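Local coordinates for protein cyclopropane mycolic acid synthase 1 (Mycobacterium tuberculosis, PDB 1KPH) that transfers a methylene group from S-adenosyl-L-methionine to the distal double bond of an alpha mycolic acid, forming a cyclopropane ring that influences cell envelope permeability and persistence, at residues A[137-142]-A[164-169]; A[168-173]-A[281-286]; A[30-35]-A[51-56]. All coordinates share one frame; numbering follows the deposited sequence.

Contact 1: residues A[137-142]-A[164-169]; sequences GAFEHF and MLLHTI. With SAH (S-adenosyl-L-homocysteine), chain F; 10A (didecyl-dimethyl-ammonium), chain G; CO3 (carbonate ion), chain E.
The phenyl ring of Phe139 lies against Leu166, whose CD2 methyl sits over one face in a CH-pi contact, 4.1 Å from the ring centroid and displaced toward the rim. Thr168 OG1 approaches the edge of the same ring, and Tyr147 stacks on Phe139 from outside the two segments. Phe139 crosses Leu166 at about a right angle. The Phe142 ring takes the CA of Phe139 over the centre of one face and offers an edge to N7 of the S-adenosyl-L-homocysteine adenine, while the edge of the His167 imidazole faces the carbonate, to which NE2 donates a hydrogen bond (NE2 to O1, 2.7 Å).

Two nearly straight bonds tie the loop to the strand, one between backbones and one from a backbone N-H to a side chain. Gly137 N donates to His167 O at 2.9 Å, and a water that accepts from Ala138 N donates to the same carbonyl. Ile169 N donates to Glu140 OE2 at 2.8 Å, coming from above the carboxylate plane, 54° out of it. The Glu140 chain bends at chi2 (89°), which turns its carboxylate past Thr168 to the N-H of Ile169. Thr168 OG1 turns instead to Ile169 O.

This loop follows strand 132-136 of the Rossmann-like methyltransferase sheet and borders all three ligands. Gly137 O lies 3.2 Å from C5' of S-adenosyl-L-homocysteine and 3.3 Å from methyl C12 of didecyl-dimethyl-ammonium. Glu140 OE2 is 3.0 Å from carbonate O3. The Gly137 carbonyl probably suits a positively charged group beside that methyl, with the carbonate site adjoining it between Glu140 and His167.

Contact 2: residues A[168-173]-A[281-286]; sequences TITGLH and NQFTCQ
Thr168 and Asn281 form an antiparallel hydrogen-bonded pair, with Thr168 N donating to Asn281 O at 2.9 Å and Asn281 N donating back to Thr168 O at 2.9 Å. The two bonds close a ring between residues whose CA atoms lie 5.6 Å apart. From this pair the two segments run off in different directions, 111° between the N-to-C directions of 168-171 and 281-286, while the strands stay paired through Thr170 with Asp279 and Leu166 with Phe283.

One polar side-chain contact lies beside the pair. Asn281 ND2 gives a weak hydrogen bond to Thr170 OG1 (3.1 Å, N-H...O angle 122°), the two side chains crossing at about a right angle. Thr170 places its hydroxyl between its backbone N and carbonyl carbon (chi1 56°), turning OG1 toward the amide. The same ND2 also donates weakly to Asp279 OD2.

Here the parallel methyltransferase sheet changes direction: strand 163-171 is the last of its parallel strands, and 278-286, the last strand of the chain, is inserted antiparallel between the fifth and sixth, as in class I methyltransferases.

Apolar contacts gather around Phe283. Its CE2 lies 4.0 Å from Thr168 CG2, the methyl coming to the ring obliquely, and Thr170 CG2 stands near the ring plane at its edge, 4.4 Å from CE2. Val222 and Val225 of strand 221-227 and Val211 of helix 208-217 also touch Phe283, while Ile208 packs on both Thr170 and Asn281.

Contact 3: residues A[30-35]-A[51-56]; sequences TQTYSC and AKIDLA. With SAH (S-adenosyl-L-homocysteine), chain F; 10A (didecyl-dimethyl-ammonium), chain G; CO3 (carbonate ion), chain E.
The ammonium group of Lys52 donates to Ser34 OG at 2.7 Å and to Cys35 O at 2.9 Å. It meets the Cys35 carbonyl from above its plane, 61° out of it. Thr32 CG2 reaches the same nitrogen tip to tip, at 3.4 Å, and Ile53 CD1 brushes Thr32 OG1.

The loop presents other groups to the ligands. Tyr33 N donates to the S-adenosyl-L-homocysteine carboxylate (N to OXT, 2.8 Å), consistent with the assignment of Tyr33 and Ser34, by similarity, to the S-adenosyl-L-methionine site. Cys35 N donates to carbonate O1 at 2.8 Å, and the Tyr33 ring carries methyl C11 of didecyl-dimethyl-ammonium over the centre of one face.

Lys52 reaches the loop by leaving helix 45-57 with CG anti to the backbone N (chi1 175°) and then bending at each later torsion, so that its aliphatic part curls along Cys35 O before NZ arrives. Gln49 supports both sides: OE1 accepts from Lys52 NZ, and NE2 donates to Ser34 O. Tyr265 and His15 hydrogen-bond the Tyr33 hydroxyl. The buried ammonium, bound by three oxygens, would probably add positive potential near the S-adenosyl-L-homocysteine carboxylate and the carbonate, complementing both anions.

How the contacts relate
From the N terminus, contact 3 comes first, closing the short connection between the loop 30-35 and helix 45-57. Contact 1 follows in series, closing the crossover through helix 147-157 that joins the end of strand 132-136 to strand 163-171. Contact 2 begins where contact 1 ends, sharing Thr168 and Ile169, and closes a much longer, mostly helical excursion by bringing strand 278-286 alongside. None nests within another. Contacts 1 and 2 meet in the sheet, where Leu166 O probably accepts from Phe283 N. Contact 3 reaches this sheet through Leu55 and Ala56 on Gln282, and with contact 1 it borders S-adenosyl-L-homocysteine, didecyl-dimethyl-ammonium and carbonate.

Contact 1: residues A[137-142]-A[164-169]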
loop_
_atom_site.group_PDB
_atom_site.type_symbol
_atom_site.label_atom_id
_atom_site.label_comp_id
_atom_site.label_asym_id
_atom_site.label_seq_id
_atom_site.Cartn_x
_atom_site.Cartn_y
_atom_site.Cartn_z
ATOM N N GLY A 137 -0.291 -1.008 -1.781
ATOM C CA GLY A 137 -0.890 -1.401 -0.520
ATOM C C GLY A 137 -2.282 -0.883 -0.228
ATOM O O GLY A 137 -2.646 -0.733 0.936
ATOM N N ALA A 138 -3.064 -0.601 -1.265
ATOM C CA ALA A 138 -4.430 -0.120 -1.067
ATOM C C ALA A 138 -5.409 -1.220 -1.474
ATOM O O ALA A 138 -6.499 -1.351 -0.909
ATOM C CB ALA A 138 -4.675 1.135 -1.898
ATOM N N PHE A 139 -4.994 -2.014 -2.454
ATOM C CA PHE A 139 -5.795 -3.112 -2.971
ATOM C C PHE A 139 -6.363 -3.980 -1.846
ATOM O O PHE A 139 -7.543 -4.329 -1.852
ATOM C CB PHE A 139 -4.933 -3.970 -3.905
ATOM C CG PHE A 139 -5.722 -4.775 -4.901
ATOM C CD1 PHE A 139 -6.479 -4.140 -5.883
ATOM C CD2 PHE A 139 -5.691 -6.166 -4.874
ATOM C CE1 PHE A 139 -7.193 -4.877 -6.826
ATOM C CE2 PHE A 139 -6.402 -6.914 -5.813
ATOM C CZ PHE A 139 -7.155 -6.265 -6.793
ATOM N N GLU A 140 -5.516 -4.321 -0.882
ATOM C CA GLU A 140 -5.917 -5.161 0.243
ATOM C C GLU A 140 -7.137 -4.637 1.009
ATOM O O GLU A 140 -7.710 -5.350 1.840
ATOM C CB GLU A 140 -4.737 -5.336 1.204
ATOM C CG GLU A 140 -3.481 -5.907 0.538
ATOM C CD GLU A 140 -2.565 -4.836 -0.040
ATOM O OE1 GLU A 140 -3.071 -3.831 -0.592
ATOM O OE2 GLU A 140 -1.328 -5.003 0.046
ATOM N N HIS A 141 -7.535 -3.401 0.726
ATOM C CA HIS A 141 -8.685 -2.792 1.393
ATOM C C HIS A 141 -9.936 -2.777 0.517
ATOM O O HIS A 141 -11.035 -2.504 1.003
ATOM C CB HIS A 141 -8.360 -1.349 1.792
ATOM C CG HIS A 141 -7.464 -1.231 2.983
ATOM N ND1 HIS A 141 -7.872 -1.563 4.256
ATOM C CD2 HIS A 141 -6.183 -0.805 3.098
ATOM C CE1 HIS A 141 -6.884 -1.343 5.106
ATOM N NE2 HIS A 141 -5.847 -0.883 4.428
ATOM N N PHE A 142 -9.766 -3.065 -0.770
ATOM C CA PHE A 142 -10.878 -3.042 -1.714
ATOM C C PHE A 142 -11.903 -4.156 -1.509
ATOM O O PHE A 142 -13.110 -3.916 -1.597
ATOM C CB PHE A 142 -10.354 -3.111 -3.160
ATOM C CG PHE A 142 -9.450 -1.962 -3.554
ATOM C CD1 PHE A 142 -9.196 -0.907 -2.679
ATOM C CD2 PHE A 142 -8.863 -1.936 -4.815
ATOM C CE1 PHE A 142 -8.374 0.157 -3.059
ATOM C CE2 PHE A 142 -8.040 -0.879 -5.203
ATOM C CZ PHE A 142 -7.797 0.169 -4.322
ATOM N N MET A 164 -0.635 0.832 -15.404
ATOM C CA MET A 164 -0.913 0.867 -13.973
ATOM C C MET A 164 0.016 -0.089 -13.238
ATOM O O MET A 164 0.130 -1.260 -13.600
ATOM C CB MET A 164 -2.364 0.478 -13.654
ATOM C CG MET A 164 -2.579 0.155 -12.161
ATOM S SD MET A 164 -4.298 0.029 -11.558
ATOM C CE MET A 164 -4.769 -1.613 -12.187
ATOM N N LEU A 165 0.693 0.421 -12.218
ATOM C CA LEU A 165 1.576 -0.408 -11.415
ATOM C C LEU A 165 0.773 -0.694 -10.157
ATOM O O LEU A 165 0.519 0.205 -9.358
ATOM C CB LEU A 165 2.877 0.338 -11.075
ATOM C CG LEU A 165 4.006 -0.409 -10.337
ATOM C CD1 LEU A 165 3.585 -0.715 -8.911
ATOM C CD2 LEU A 165 4.359 -1.696 -11.071
ATOM N N LEU A 166 0.332 -1.938 -10.014
ATOM C CA LEU A 166 -0.444 -2.345 -8.852
ATOM C C LEU A 166 0.462 -3.159 -7.946
ATOM O O LEU A 166 0.946 -4.224 -8.323
ATOM C CB LEU A 166 -1.654 -3.190 -9.271
ATOM C CG LEU A 166 -2.502 -3.734 -8.116
ATOM C CD1 LEU A 166 -3.130 -2.572 -7.357
ATOM C CD2 LEU A 166 -3.584 -4.665 -8.659
ATOM N N HIS A 167 0.682 -2.639 -6.746
ATOM C CA HIS A 167 1.542 -3.266 -5.759
ATOM C C HIS A 167 0.659 -3.705 -4.602
ATOM O O HIS A 167 0.016 -2.881 -3.946
ATOM C CB HIS A 167 2.611 -2.241 -5.336
ATOM C CG HIS A 167 3.457 -2.659 -4.174
ATOM N ND1 HIS A 167 4.814 -2.413 -4.126
ATOM C CD2 HIS A 167 3.134 -3.207 -2.979
ATOM C CE1 HIS A 167 5.287 -2.789 -2.952
ATOM N NE2 HIS A 167 4.288 -3.273 -2.235
ATOM N N THR A 168 0.617 -5.012 -4.357
ATOM C CA THR A 168 -0.230 -5.537 -3.298
ATOM C C THR A 168 0.279 -6.822 -2.678
ATOM O O THR A 168 0.969 -7.610 -3.317
ATOM C CB THR A 168 -1.655 -5.831 -3.831
ATOM O OG1 THR A 168 -2.462 -6.390 -2.785
ATOM C CG2 THR A 168 -1.592 -6.830 -4.984
ATOM N N ILE A 169 -0.075 -7.020 -1.418
ATOM C CA ILE A 169 0.274 -8.233 -0.707
ATOM C C ILE A 169 -0.605 -9.320 -1.344
ATOM O O ILE A 169 -1.704 -9.029 -1.824
ATOM C CB ILE A 169 -0.076 -8.078 0.788
ATOM C CG1 ILE A 169 0.850 -7.029 1.415
ATOM C CG2 ILE A 169 0.022 -9.416 1.510
ATOM C CD1 ILE A 169 0.322 -6.432 2.706
HETATM N N SAH F . 0.270 3.871 -0.736
HETATM C CA SAH F . 0.717 4.418 0.545
HETATM C CB SAH F . -0.265 4.066 1.683
HETATM C CG SAH F . -0.725 2.599 1.837
HETATM C C SAH F . 2.122 3.905 0.906
HETATM O OXT SAH F . 2.711 4.418 1.875
HETATM C "C5'" SAH F . -3.435 2.064 2.358
HETATM C "C4'" SAH F . -3.944 3.338 1.698
HETATM O "O4'" SAH F . -4.947 3.087 0.676
HETATM C "C3'" SAH F . -4.572 4.316 2.689
HETATM O "O3'" SAH F . -4.097 5.656 2.393
HETATM C "C2'" SAH F . -6.053 4.165 2.445
HETATM O "O2'" SAH F . -6.789 5.327 2.834
HETATM C "C1'" SAH F . -6.109 3.897 0.980
HETATM N N9 SAH F . -7.345 3.235 0.549
HETATM C C8 SAH F . -7.966 2.116 1.012
HETATM N N7 SAH F . -9.063 1.764 0.418
HETATM C C5 SAH F . -9.194 2.755 -0.554
HETATM C C6 SAH F . -10.234 3.039 -1.662
HETATM N N6 SAH F . -11.308 2.263 -1.875
HETATM N N1 SAH F . -10.013 4.147 -2.444
HETATM C C2 SAH F . -8.919 4.925 -2.218
HETATM N N3 SAH F . -7.947 4.776 -1.286
HETATM C C4 SAH F . -8.150 3.662 -0.484
HETATM C C1 10A G . -6.359 -12.427 5.340
HETATM C C2 10A G . -6.854 -11.006 5.632
HETATM C C3 10A G . -5.807 -9.981 5.180
HETATM C C4 10A G . -6.164 -8.509 5.432
HETATM C C5 10A G . -4.989 -7.665 4.917
HETATM C C6 10A G . -5.112 -6.149 5.134
HETATM C C7 10A G . -3.803 -5.563 4.580
HETATM C C8 10A G . -3.606 -4.065 4.825
HETATM C C9 10A G . -2.220 -3.672 4.270
HETATM C C10 10A G . -1.875 -2.239 4.672
HETATM N N1 10A G . -0.475 -1.638 4.463
HETATM C C11 10A G . -0.518 -0.254 5.080
HETATM C C12 10A G . -0.168 -1.449 2.999
HETATM C C13 10A G . 0.709 -2.429 5.041
HETATM C C14 10A G . 0.800 -2.837 6.545
HETATM C C15 10A G . 1.846 -3.920 6.906
HETATM C C16 10A G . 1.704 -5.335 6.298
HETATM C C17 10A G . 0.444 -6.087 6.769
HETATM C C18 10A G . 0.335 -7.501 6.182
HETATM C C19 10A G . -0.931 -8.197 6.699
HETATM C C20 10A G . -0.990 -9.628 6.140
HETATM C C21 10A G . -2.217 -10.383 6.658
HETATM C C22 10A G . -2.194 -11.800 6.083
HETATM C C CO3 E . 2.273 -3.565 0.747
HETATM O O1 CO3 E . 3.728 -3.450 0.404
HETATM O O2 CO3 E . 1.881 -3.594 2.044
HETATM O O3 CO3 E . 1.343 -3.644 -0.249
HETATM O O HOH W 1 -2.532 -1.226 -4.240
#

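Contact 2: residues A[168-173]-A[281-286]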
loop_
_atom_site.group_PDB
_atom_site.type_symbol
_atom_site.label_atom_id
_atom_site.label_comp_id
_atom_site.label_asym_id
_atom_site.label_seq_id
_atom_site.Cartn_x
_atom_site.Cartn_y
_atom_site.Cartn_z
ATOM N N THR A 168 0.617 -5.012 -4.357
ATOM C CA THR A 168 -0.230 -5.537 -3.298
ATOM C C THR A 168 0.279 -6.822 -2.678
ATOM O O THR A 168 0.969 -7.610 -3.317
ATOM C CB THR A 168 -1.655 -5.831 -3.831
ATOM O OG1 THR A 168 -2.462 -6.390 -2.785
ATOM C CG2 THR A 168 -1.592 -6.830 -4.984
ATOM N N ILE A 169 -0.075 -7.020 -1.418
ATOM C CA ILE A 169 0.274 -8.233 -0.707
ATOM C C ILE A 169 -0.605 -9.320 -1.344
ATOM O O ILE A 169 -1.704 -9.029 -1.824
ATOM C CB ILE A 169 -0.076 -8.078 0.788
ATOM C CG1 ILE A 169 0.850 -7.029 1.415
ATOM C CG2 ILE A 169 0.022 -9.416 1.510
ATOM C CD1 ILE A 169 0.322 -6.432 2.706
ATOM N N THR A 170 -0.118 -10.554 -1.383
ATOM C CA THR A 170 -0.896 -11.654 -1.947
ATOM C C THR A 170 -0.844 -12.828 -0.983
ATOM O O THR A 170 0.141 -13.004 -0.265
ATOM C CB THR A 170 -0.370 -12.083 -3.341
ATOM O OG1 THR A 170 1.017 -12.432 -3.261
ATOM C CG2 THR A 170 -0.550 -10.950 -4.340
ATOM N N GLY A 171 -1.909 -13.621 -0.949
ATOM C CA GLY A 171 -1.939 -14.740 -0.029
ATOM C C GLY A 171 -2.362 -16.067 -0.620
ATOM O O GLY A 171 -3.026 -16.126 -1.656
ATOM N N LEU A 172 -1.959 -17.141 0.049
ATOM C CA LEU A 172 -2.292 -18.490 -0.381
ATOM C C LEU A 172 -3.558 -18.926 0.344
ATOM O O LEU A 172 -3.867 -18.422 1.429
ATOM C CB LEU A 172 -1.156 -19.453 -0.034
ATOM C CG LEU A 172 0.246 -19.120 -0.548
ATOM C CD1 LEU A 172 1.244 -20.119 0.025
ATOM C CD2 LEU A 172 0.262 -19.145 -2.069
ATOM N N HIS A 173 -4.286 -19.860 -0.255
ATOM C CA HIS A 173 -5.509 -20.366 0.350
ATOM C C HIS A 173 -5.157 -21.331 1.478
ATOM O O HIS A 173 -4.468 -22.325 1.259
ATOM C CB HIS A 173 -6.359 -21.070 -0.707
ATOM C CG HIS A 173 -6.807 -20.166 -1.813
ATOM N ND1 HIS A 173 -7.496 -18.995 -1.583
ATOM C CD2 HIS A 173 -6.657 -20.256 -3.156
ATOM C CE1 HIS A 173 -7.752 -18.401 -2.735
ATOM N NE2 HIS A 173 -7.253 -19.147 -3.705
ATOM N N ASN A 281 3.591 -8.405 -4.268
ATOM C CA ASN A 281 4.003 -8.286 -5.659
ATOM C C ASN A 281 3.611 -6.997 -6.356
ATOM O O ASN A 281 2.587 -6.387 -6.040
ATOM C CB ASN A 281 3.417 -9.452 -6.464
ATOM C CG ASN A 281 4.002 -10.791 -6.070
ATOM O OD1 ASN A 281 5.047 -11.194 -6.576
ATOM N ND2 ASN A 281 3.334 -11.482 -5.152
ATOM N N GLN A 282 4.440 -6.599 -7.315
ATOM C CA GLN A 282 4.170 -5.419 -8.124
ATOM C C GLN A 282 3.768 -5.934 -9.504
ATOM O O GLN A 282 4.547 -6.619 -10.165
ATOM C CB GLN A 282 5.411 -4.538 -8.269
ATOM C CG GLN A 282 5.969 -3.992 -6.976
ATOM C CD GLN A 282 6.772 -2.725 -7.200
ATOM O OE1 GLN A 282 7.425 -2.569 -8.233
ATOM N NE2 GLN A 282 6.734 -1.813 -6.230
ATOM N N PHE A 283 2.551 -5.610 -9.928
ATOM C CA PHE A 283 2.056 -6.043 -11.228
ATOM C C PHE A 283 2.069 -4.877 -12.208
ATOM O O PHE A 283 1.453 -3.845 -11.963
ATOM C CB PHE A 283 0.621 -6.557 -11.110
ATOM C CG PHE A 283 0.467 -7.756 -10.226
ATOM C CD1 PHE A 283 0.397 -9.035 -10.771
ATOM C CD2 PHE A 283 0.355 -7.609 -8.846
ATOM C CE1 PHE A 283 0.211 -10.154 -9.950
ATOM C CE2 PHE A 283 0.171 -8.715 -8.020
ATOM C CZ PHE A 283 0.097 -9.990 -8.573
ATOM N N THR A 284 2.785 -5.041 -13.311
ATOM C CA THR A 284 2.838 -4.009 -14.335
ATOM C C THR A 284 1.671 -4.301 -15.277
ATOM O O THR A 284 1.728 -5.227 -16.085
ATOM C CB THR A 284 4.168 -4.060 -15.118
ATOM O OG1 THR A 284 5.259 -3.824 -14.218
ATOM C CG2 THR A 284 4.192 -2.999 -16.214
ATOM N N CYS A 285 0.608 -3.515 -15.153
ATOM C CA CYS A 285 -0.580 -3.697 -15.971
ATOM C C CYS A 285 -0.579 -2.768 -17.184
ATOM O O CYS A 285 -0.760 -1.557 -17.056
ATOM C CB CYS A 285 -1.816 -3.469 -15.106
ATOM S SG CYS A 285 -1.833 -4.518 -13.623
ATOM N N GLN A 286 -0.371 -3.357 -18.359
ATOM C CA GLN A 286 -0.313 -2.615 -19.615
ATOM C C GLN A 286 -1.640 -2.615 -20.378
ATOM O O GLN A 286 -2.243 -3.665 -20.605
ATOM C CB GLN A 286 0.778 -3.209 -20.509
ATOM C CG GLN A 286 0.983 -2.479 -21.826
ATOM C CD GLN A 286 1.693 -1.158 -21.645
ATOM O OE1 GLN A 286 2.784 -1.108 -21.083
ATOM N NE2 GLN A 286 1.081 -0.079 -22.126
#

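Contact 3: residues A[30-35]-A[51-56]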
loop_
_atom_site.group_PDB
_atom_site.type_symbol
_atom_site.label_atom_id
_atom_site.label_comp_id
_atom_site.label_asym_id
_atom_site.label_seq_id
_atom_site.Cartn_x
_atom_site.Cartn_y
_atom_site.Cartn_z
ATOM N N THR A 30 9.316 9.550 5.607
ATOM C CA THR A 30 8.423 9.806 4.475
ATOM C C THR A 30 7.025 9.279 4.780
ATOM O O THR A 30 6.074 9.527 4.032
ATOM C CB THR A 30 8.904 9.119 3.175
ATOM O OG1 THR A 30 8.803 7.698 3.325
ATOM C CG2 THR A 30 10.347 9.502 2.859
ATOM N N GLN A 31 6.919 8.550 5.885
ATOM C CA GLN A 31 5.658 7.959 6.327
ATOM C C GLN A 31 5.147 6.940 5.320
ATOM O O GLN A 31 3.938 6.776 5.147
ATOM C CB GLN A 31 4.592 9.039 6.546
ATOM C CG GLN A 31 5.014 10.142 7.499
ATOM C CD GLN A 31 5.602 9.605 8.788
ATOM O OE1 GLN A 31 6.726 9.945 9.157
ATOM N NE2 GLN A 31 4.846 8.765 9.480
ATOM N N THR A 32 6.069 6.269 4.636
ATOM C CA THR A 32 5.678 5.248 3.670
ATOM C C THR A 32 5.224 4.040 4.492
ATOM O O THR A 32 5.932 3.577 5.391
ATOM C CB THR A 32 6.853 4.862 2.747
ATOM O OG1 THR A 32 7.234 6.003 1.964
ATOM C CG2 THR A 32 6.450 3.732 1.806
ATOM N N TYR A 33 4.041 3.531 4.176
ATOM C CA TYR A 33 3.466 2.416 4.923
ATOM C C TYR A 33 3.208 1.237 3.987
ATOM O O TYR A 33 2.064 0.886 3.703
ATOM C CB TYR A 33 2.169 2.911 5.579
ATOM C CG TYR A 33 1.620 2.088 6.729
ATOM C CD1 TYR A 33 2.358 1.056 7.308
ATOM C CD2 TYR A 33 0.355 2.363 7.248
ATOM C CE1 TYR A 33 1.845 0.316 8.381
ATOM C CE2 TYR A 33 -0.165 1.630 8.318
ATOM C CZ TYR A 33 0.585 0.610 8.878
ATOM O OH TYR A 33 0.069 -0.117 9.932
ATOM N N SER A 34 4.295 0.638 3.514
ATOM C CA SER A 34 4.252 -0.494 2.600
ATOM C C SER A 34 5.655 -1.095 2.519
ATOM O O SER A 34 6.608 -0.513 3.034
ATOM C CB SER A 34 3.781 -0.035 1.216
ATOM O OG SER A 34 4.502 1.111 0.773
ATOM N N CYS A 35 5.775 -2.254 1.876
ATOM C CA CYS A 35 7.056 -2.944 1.752
ATOM C C CYS A 35 8.164 -2.122 1.101
ATOM O O CYS A 35 8.011 -1.627 -0.018
ATOM C CB CYS A 35 6.878 -4.241 0.958
ATOM S SG CYS A 35 8.358 -5.288 0.907
ATOM N N ALA A 51 13.671 3.685 -2.709
ATOM C CA ALA A 51 14.027 2.748 -3.768
ATOM C C ALA A 51 12.778 1.991 -4.232
ATOM O O ALA A 51 12.630 1.695 -5.419
ATOM C CB ALA A 51 15.096 1.767 -3.272
ATOM N N LYS A 52 11.891 1.676 -3.294
ATOM C CA LYS A 52 10.649 0.983 -3.627
ATOM C C LYS A 52 9.810 1.923 -4.490
ATOM O O LYS A 52 9.249 1.510 -5.509
ATOM C CB LYS A 52 9.886 0.597 -2.350
ATOM C CG LYS A 52 8.496 -0.022 -2.576
ATOM C CD LYS A 52 7.409 1.038 -2.729
ATOM C CE LYS A 52 7.259 1.884 -1.464
ATOM N NZ LYS A 52 7.023 1.059 -0.237
ATOM N N ILE A 53 9.733 3.188 -4.087
ATOM C CA ILE A 53 8.969 4.171 -4.843
ATOM C C ILE A 53 9.510 4.297 -6.278
ATOM O O ILE A 53 8.743 4.282 -7.245
ATOM C CB ILE A 53 8.996 5.557 -4.141
ATOM C CG1 ILE A 53 8.267 5.458 -2.795
ATOM C CG2 ILE A 53 8.355 6.604 -5.028
ATOM C CD1 ILE A 53 8.101 6.773 -2.065
ATOM N N ASP A 54 10.828 4.403 -6.409
ATOM C CA ASP A 54 11.461 4.515 -7.725
ATOM C C ASP A 54 11.226 3.259 -8.566
ATOM O O ASP A 54 11.040 3.346 -9.780
ATOM C CB ASP A 54 12.960 4.780 -7.564
ATOM C CG ASP A 54 13.258 6.215 -7.144
ATOM O OD1 ASP A 54 14.359 6.472 -6.612
ATOM O OD2 ASP A 54 12.392 7.091 -7.352
ATOM N N LEU A 55 11.231 2.096 -7.919
ATOM C CA LEU A 55 10.996 0.835 -8.609
ATOM C C LEU A 55 9.602 0.851 -9.228
ATOM O O LEU A 55 9.415 0.442 -10.375
ATOM C CB LEU A 55 11.109 -0.342 -7.634
ATOM C CG LEU A 55 10.820 -1.723 -8.237
ATOM C CD1 LEU A 55 11.929 -2.111 -9.212
ATOM C CD2 LEU A 55 10.709 -2.756 -7.130
ATOM N N ALA A 56 8.626 1.334 -8.466
ATOM C CA ALA A 56 7.249 1.410 -8.941
ATOM C C ALA A 56 7.072 2.493 -10.006
ATOM O O ALA A 56 6.514 2.240 -11.076
ATOM C CB ALA A 56 6.300 1.671 -7.768
HETATM N N SAH F . 0.270 3.871 -0.736
HETATM C CA SAH F . 0.717 4.418 0.545
HETATM C CB SAH F . -0.265 4.066 1.683
HETATM C CG SAH F . -0.725 2.599 1.837
HETATM C C SAH F . 2.122 3.905 0.906
HETATM O OXT SAH F . 2.711 4.418 1.875
HETATM C "C5'" SAH F . -3.435 2.064 2.358
HETATM C "C4'" SAH F . -3.944 3.338 1.698
HETATM O "O4'" SAH F . -4.947 3.087 0.676
HETATM C "C3'" SAH F . -4.572 4.316 2.689
HETATM O "O3'" SAH F . -4.097 5.656 2.393
HETATM C "C2'" SAH F . -6.053 4.165 2.445
HETATM O "O2'" SAH F . -6.789 5.327 2.834
HETATM C "C1'" SAH F . -6.109 3.897 0.980
HETATM N N9 SAH F . -7.345 3.235 0.549
HETATM C C8 SAH F . -7.966 2.116 1.012
HETATM N N7 SAH F . -9.063 1.764 0.418
HETATM C C5 SAH F . -9.194 2.755 -0.554
HETATM C C6 SAH F . -10.234 3.039 -1.662
HETATM N N6 SAH F . -11.308 2.263 -1.875
HETATM N N1 SAH F . -10.013 4.147 -2.444
HETATM C C2 SAH F . -8.919 4.925 -2.218
HETATM N N3 SAH F . -7.947 4.776 -1.286
HETATM C C4 SAH F . -8.150 3.662 -0.484
HETATM C C1 10A G . -6.359 -12.427 5.340
HETATM C C2 10A G . -6.854 -11.006 5.632
HETATM C C3 10A G . -5.807 -9.981 5.180
HETATM C C4 10A G . -6.164 -8.509 5.432
HETATM C C5 10A G . -4.989 -7.665 4.917
HETATM C C6 10A G . -5.112 -6.149 5.134
HETATM C C7 10A G . -3.803 -5.563 4.580
HETATM C C8 10A G . -3.606 -4.065 4.825
HETATM C C9 10A G . -2.220 -3.672 4.270
HETATM C C10 10A G . -1.875 -2.239 4.672
HETATM N N1 10A G . -0.475 -1.638 4.463
HETATM C C11 10A G . -0.518 -0.254 5.080
HETATM C C12 10A G . -0.168 -1.449 2.999
HETATM C C13 10A G . 0.709 -2.429 5.041
HETATM C C14 10A G . 0.800 -2.837 6.545
HETATM C C15 10A G . 1.846 -3.920 6.906
HETATM C C16 10A G . 1.704 -5.335 6.298
HETATM C C17 10A G . 0.444 -6.087 6.769
HETATM C C18 10A G . 0.335 -7.501 6.182
HETATM C C19 10A G . -0.931 -8.197 6.699
HETATM C C20 10A G . -0.990 -9.628 6.140
HETATM C C21 10A G . -2.217 -10.383 6.658
HETATM C C22 10A G . -2.194 -11.800 6.083
HETATM C C CO3 E . 2.273 -3.565 0.747
HETATM O O1 CO3 E . 3.728 -3.450 0.404
HETATM O O2 CO3 E . 1.881 -3.594 2.044
HETATM O O3 CO3 E . 1.343 -3.644 -0.249
#